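Local coordinates for hypothetical protein Atu0240 (Agrobacterium tumefaciens str. C58, PDB 2GAX) that is of unknown function but belongs to the DUF2000 family and is probably a distant relative of the peptidyl-tRNA hydrolase 2 enzymes, at residues A[60-74]-A[123-135]. Residues are numbered along the deposited sequence; the frame is centred on the assembly and turned at random.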
# COMPACT_ATOMS: atom_id res chain seq x y z
N VAL A 60 -7.81 4.08 -2.79
CA VAL A 60 -7.50 2.73 -3.28
C VAL A 60 -7.68 2.65 -4.80
O VAL A 60 -8.71 3.08 -5.33
CB VAL A 60 -8.34 1.64 -2.57
CG1 VAL A 60 -7.94 0.23 -3.05
CG2 VAL A 60 -8.17 1.75 -1.06
N MSE A 61 -6.68 2.10 -5.48
CA MSE A 61 -6.68 1.99 -6.94
C MSE A 61 -6.34 0.58 -7.40
O MSE A 61 -5.90 -0.25 -6.60
CB MSE A 61 -5.69 2.99 -7.54
CG MSE A 61 -5.97 4.44 -7.19
SE MSE A 61 -4.40 5.56 -7.52
CE MSE A 61 -3.34 4.95 -6.13
N ALA A 62 -6.56 0.30 -8.68
CA ALA A 62 -6.22 -1.00 -9.25
C ALA A 62 -5.70 -0.82 -10.67
O ALA A 62 -6.06 0.14 -11.35
CB ALA A 62 -7.42 -1.94 -9.23
N THR A 63 -4.82 -1.72 -11.10
CA THR A 63 -4.32 -1.71 -12.47
C THR A 63 -3.74 -3.07 -12.83
O THR A 63 -3.73 -3.99 -12.01
CB THR A 63 -3.31 -0.56 -12.71
OG1 THR A 63 -2.96 -0.51 -14.10
CG2 THR A 63 -2.04 -0.75 -11.87
N ASP A 64 -3.25 -3.19 -14.07
CA ASP A 64 -2.65 -4.42 -14.56
C ASP A 64 -1.19 -4.62 -14.14
O ASP A 64 -0.53 -3.69 -13.67
CB ASP A 64 -2.77 -4.49 -16.09
CG ASP A 64 -2.04 -3.34 -16.78
OD1 ASP A 64 -2.63 -2.25 -16.90
OD2 ASP A 64 -0.87 -3.54 -17.19
N GLN A 65 -0.70 -5.84 -14.32
CA GLN A 65 0.66 -6.20 -13.91
C GLN A 65 1.75 -5.24 -14.40
O GLN A 65 2.52 -4.71 -13.59
CB GLN A 65 1.00 -7.63 -14.35
CG GLN A 65 2.31 -8.16 -13.80
CD GLN A 65 2.36 -8.16 -12.29
OE1 GLN A 65 2.55 -7.11 -11.65
NE2 GLN A 65 2.24 -9.34 -11.70
N GLU A 66 1.80 -5.00 -15.71
CA GLU A 66 2.86 -4.15 -16.24
C GLU A 66 2.69 -2.70 -15.88
O GLU A 66 3.68 -1.98 -15.72
CB GLU A 66 3.05 -4.34 -17.76
CG GLU A 66 3.57 -5.74 -18.10
CD GLU A 66 4.75 -6.15 -17.25
OE1 GLU A 66 5.76 -5.42 -17.21
OE2 GLU A 66 4.67 -7.21 -16.60
N ALA A 67 1.44 -2.27 -15.70
CA ALA A 67 1.20 -0.91 -15.21
C ALA A 67 1.62 -0.75 -13.74
O ALA A 67 2.11 0.32 -13.34
CB ALA A 67 -0.24 -0.50 -15.40
N LEU A 68 1.45 -1.81 -12.94
CA LEU A 68 1.88 -1.78 -11.54
C LEU A 68 3.41 -1.79 -11.44
O LEU A 68 3.98 -1.17 -10.55
CB LEU A 68 1.25 -2.93 -10.75
CG LEU A 68 1.28 -2.97 -9.21
CD1 LEU A 68 0.87 -1.65 -8.56
CD2 LEU A 68 0.37 -4.07 -8.72
N ARG A 69 4.07 -2.46 -12.38
CA ARG A 69 5.53 -2.43 -12.47
C ARG A 69 6.08 -1.01 -12.66
O ARG A 69 6.99 -0.62 -11.95
CB ARG A 69 6.04 -3.35 -13.58
CG ARG A 69 7.57 -3.43 -13.62
CD ARG A 69 8.08 -4.28 -14.75
NE ARG A 69 7.28 -5.49 -14.93
CZ ARG A 69 7.35 -6.56 -14.14
NH1 ARG A 69 8.20 -6.60 -13.11
NH2 ARG A 69 6.57 -7.61 -14.39
N LYS A 70 5.52 -0.25 -13.62
CA LYS A 70 6.02 1.11 -13.86
C LYS A 70 5.78 2.04 -12.67
O LYS A 70 6.64 2.85 -12.34
CB LYS A 70 5.49 1.71 -15.17
CG LYS A 70 4.01 1.49 -15.42
CD LYS A 70 3.46 2.41 -16.53
CE LYS A 70 1.91 2.46 -16.50
NZ LYS A 70 1.33 2.68 -15.11
N ILE A 71 4.62 1.89 -12.02
CA ILE A 71 4.30 2.62 -10.78
C ILE A 71 5.35 2.32 -9.71
O ILE A 71 5.91 3.23 -9.09
CB ILE A 71 2.86 2.29 -10.29
CG1 ILE A 71 1.83 2.92 -11.24
CG2 ILE A 71 2.65 2.79 -8.86
CD1 ILE A 71 0.38 2.45 -11.06
N HIS A 72 5.64 1.03 -9.52
CA HIS A 72 6.74 0.60 -8.66
C HIS A 72 8.06 1.31 -9.06
O HIS A 72 8.70 1.97 -8.24
CB HIS A 72 6.85 -0.92 -8.72
CG HIS A 72 7.97 -1.50 -7.92
ND1 HIS A 72 8.47 -2.76 -8.15
CD2 HIS A 72 8.69 -1.00 -6.88
CE1 HIS A 72 9.45 -3.02 -7.30
NE2 HIS A 72 9.61 -1.96 -6.52
N GLN A 73 8.44 1.18 -10.33
CA GLN A 73 9.63 1.86 -10.88
C GLN A 73 9.63 3.38 -10.70
O GLN A 73 10.65 3.96 -10.34
CB GLN A 73 9.79 1.47 -12.37
CG GLN A 73 10.16 -0.01 -12.55
CD GLN A 73 10.04 -0.50 -13.98
OE1 GLN A 73 9.19 -0.03 -14.74
NE2 GLN A 73 10.89 -1.44 -14.35
N ARG A 74 8.49 4.03 -10.92
CA ARG A 74 8.38 5.47 -10.70
C ARG A 74 8.62 5.84 -9.24
O ARG A 74 9.25 6.86 -8.98
CB ARG A 74 7.02 6.00 -11.14
CG ARG A 74 6.72 5.93 -12.63
CD ARG A 74 5.62 6.90 -12.95
NE ARG A 74 5.08 6.69 -14.29
CZ ARG A 74 3.91 6.12 -14.55
NH1 ARG A 74 3.13 5.69 -13.56
NH2 ARG A 74 3.51 5.99 -15.81
N ILE A 123 3.58 14.51 -6.27
CA ILE A 123 4.45 13.38 -6.55
C ILE A 123 3.66 12.07 -6.66
O ILE A 123 3.87 11.30 -7.61
CB ILE A 123 5.60 13.28 -5.48
CG1 ILE A 123 6.68 14.32 -5.78
CG2 ILE A 123 6.23 11.89 -5.47
CD1 ILE A 123 7.58 14.68 -4.60
N VAL A 124 2.75 11.83 -5.71
CA VAL A 124 1.91 10.62 -5.72
C VAL A 124 1.12 10.48 -7.02
O VAL A 124 1.06 9.39 -7.60
CB VAL A 124 0.96 10.56 -4.50
CG1 VAL A 124 -0.02 9.40 -4.62
CG2 VAL A 124 1.76 10.45 -3.21
N ASP A 125 0.51 11.57 -7.48
CA ASP A 125 -0.26 11.58 -8.73
C ASP A 125 0.59 11.24 -9.97
O ASP A 125 0.12 10.57 -10.89
CB ASP A 125 -0.95 12.93 -8.92
CG ASP A 125 -1.99 13.21 -7.84
OD1 ASP A 125 -2.73 12.27 -7.47
OD2 ASP A 125 -2.06 14.36 -7.38
N LYS A 126 1.84 11.72 -9.99
CA LYS A 126 2.81 11.34 -11.03
C LYS A 126 3.19 9.85 -10.97
O LYS A 126 3.30 9.18 -11.99
CB LYS A 126 4.07 12.20 -10.92
CG LYS A 126 3.87 13.65 -11.35
CD LYS A 126 5.14 14.49 -11.22
CE LYS A 126 5.03 15.79 -12.02
NZ LYS A 126 4.77 15.54 -13.48
N ILE A 127 3.39 9.35 -9.76
CA ILE A 127 3.79 7.96 -9.57
C ILE A 127 2.69 7.02 -10.03
O ILE A 127 2.95 6.06 -10.76
CB ILE A 127 4.20 7.70 -8.10
CG1 ILE A 127 5.60 8.27 -7.84
CG2 ILE A 127 4.15 6.22 -7.76
CD1 ILE A 127 5.95 8.43 -6.37
N THR A 128 1.45 7.33 -9.64
CA THR A 128 0.31 6.44 -9.84
C THR A 128 -0.37 6.60 -11.21
O THR A 128 -1.40 5.97 -11.46
CB THR A 128 -0.76 6.64 -8.73
OG1 THR A 128 -1.34 7.95 -8.86
CG2 THR A 128 -0.14 6.49 -7.33
N LYS A 129 0.20 7.43 -12.08
CA LYS A 129 -0.36 7.64 -13.43
C LYS A 129 -0.66 6.33 -14.14
O LYS A 129 0.18 5.42 -14.20
CB LYS A 129 0.58 8.49 -14.28
CG LYS A 129 -0.01 9.01 -15.59
CD LYS A 129 1.07 9.72 -16.40
CE LYS A 129 0.60 10.06 -17.80
NZ LYS A 129 1.72 10.63 -18.59
N GLY A 130 -1.87 6.22 -14.68
CA GLY A 130 -2.28 5.02 -15.39
C GLY A 130 -3.34 4.25 -14.62
O GLY A 130 -4.32 3.77 -15.21
N ALA A 131 -3.14 4.14 -13.30
CA ALA A 131 -4.03 3.39 -12.42
C ALA A 131 -5.45 3.94 -12.37
O ALA A 131 -5.67 5.14 -12.54
CB ALA A 131 -3.44 3.32 -11.00
N LYS A 132 -6.42 3.06 -12.15
CA LYS A 132 -7.83 3.42 -12.03
C LYS A 132 -8.25 3.36 -10.56
O LYS A 132 -7.90 2.41 -9.86
CB LYS A 132 -8.66 2.44 -12.86
CG LYS A 132 -10.17 2.60 -12.78
CD LYS A 132 -10.71 3.83 -13.53
CE LYS A 132 -12.22 4.00 -13.31
NZ LYS A 132 -12.62 3.93 -11.86
N LEU A 133 -9.00 4.35 -10.08
CA LEU A 133 -9.65 4.24 -8.78
C LEU A 133 -10.50 2.97 -8.71
O LEU A 133 -11.13 2.58 -9.68
CB LEU A 133 -10.54 5.45 -8.51
CG LEU A 133 -10.06 6.31 -7.35
CD1 LEU A 133 -8.93 7.22 -7.81
CD2 LEU A 133 -11.23 7.10 -6.81
N HIS A 134 -10.51 2.33 -7.54
CA HIS A 134 -11.18 1.05 -7.42
C HIS A 134 -12.68 1.21 -7.32
O HIS A 134 -13.18 2.14 -6.68
CB HIS A 134 -10.65 0.25 -6.22
CG HIS A 134 -10.85 -1.23 -6.35
ND1 HIS A 134 -12.10 -1.81 -6.38
CD2 HIS A 134 -9.96 -2.24 -6.46
CE1 HIS A 134 -11.98 -3.12 -6.52
NE2 HIS A 134 -10.69 -3.41 -6.56
N ALA A 135 -13.38 0.30 -7.99
CA ALA A 135 -14.80 0.06 -7.79
C ALA A 135 -14.98 -0.77 -6.52
O ALA A 135 -16.09 -0.89 -5.99
CB ALA A 135 -15.37 -0.68 -8.99
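With CG trans to its carbonyl carbon (chi1 -66°) and the chain extended from CG to NE, R74 lays its guanidinium against the C-terminal end of helix 121-127, where NH1 bonds two carbonyls, I127 O at 2.8 Å and K129 O at 3.0 Å. The first oxygen lies at the guanidinium edge, although NH1 approaches it 45° above the carbonyl plane; the second is met in its carbonyl plane, on a lone pair. K129 CB covers one guanidinium face. K70 bends at chi4 (47°) to bring NZ to K129 O as well, at 3.1 Å, and the same NZ bonds A67 O in its own helix.

Between the helices and the sheet the packing is apolar. I71 CG2 rests on I127 CG2 at 3.9 Å, while its CD1 meets A131 CB; I71 and I127 also touch M115 and L117 of strand 112-120. Selenomethionine M61 crosses T128 at about a right angle, its CE 3.7 Å from T128 CG2.

Past the turn, 132-133 joins strand 58-63 as an antiparallel edge strand. A62 and K132 form the hydrogen-bonded pair, A62 N to K132 O at 2.8 Å and K132 N to A62 O at 3.0 Å; H134 N adds a bond to V60 O, and the H134 ring bonds K19 through NE2. K129 O, in the type II turn 128-131, thus takes both R74 and K70, whereas R74 alone of the two bonds I127 O, where the partial negative charge expected at a helix C-terminus would probably favour its cation.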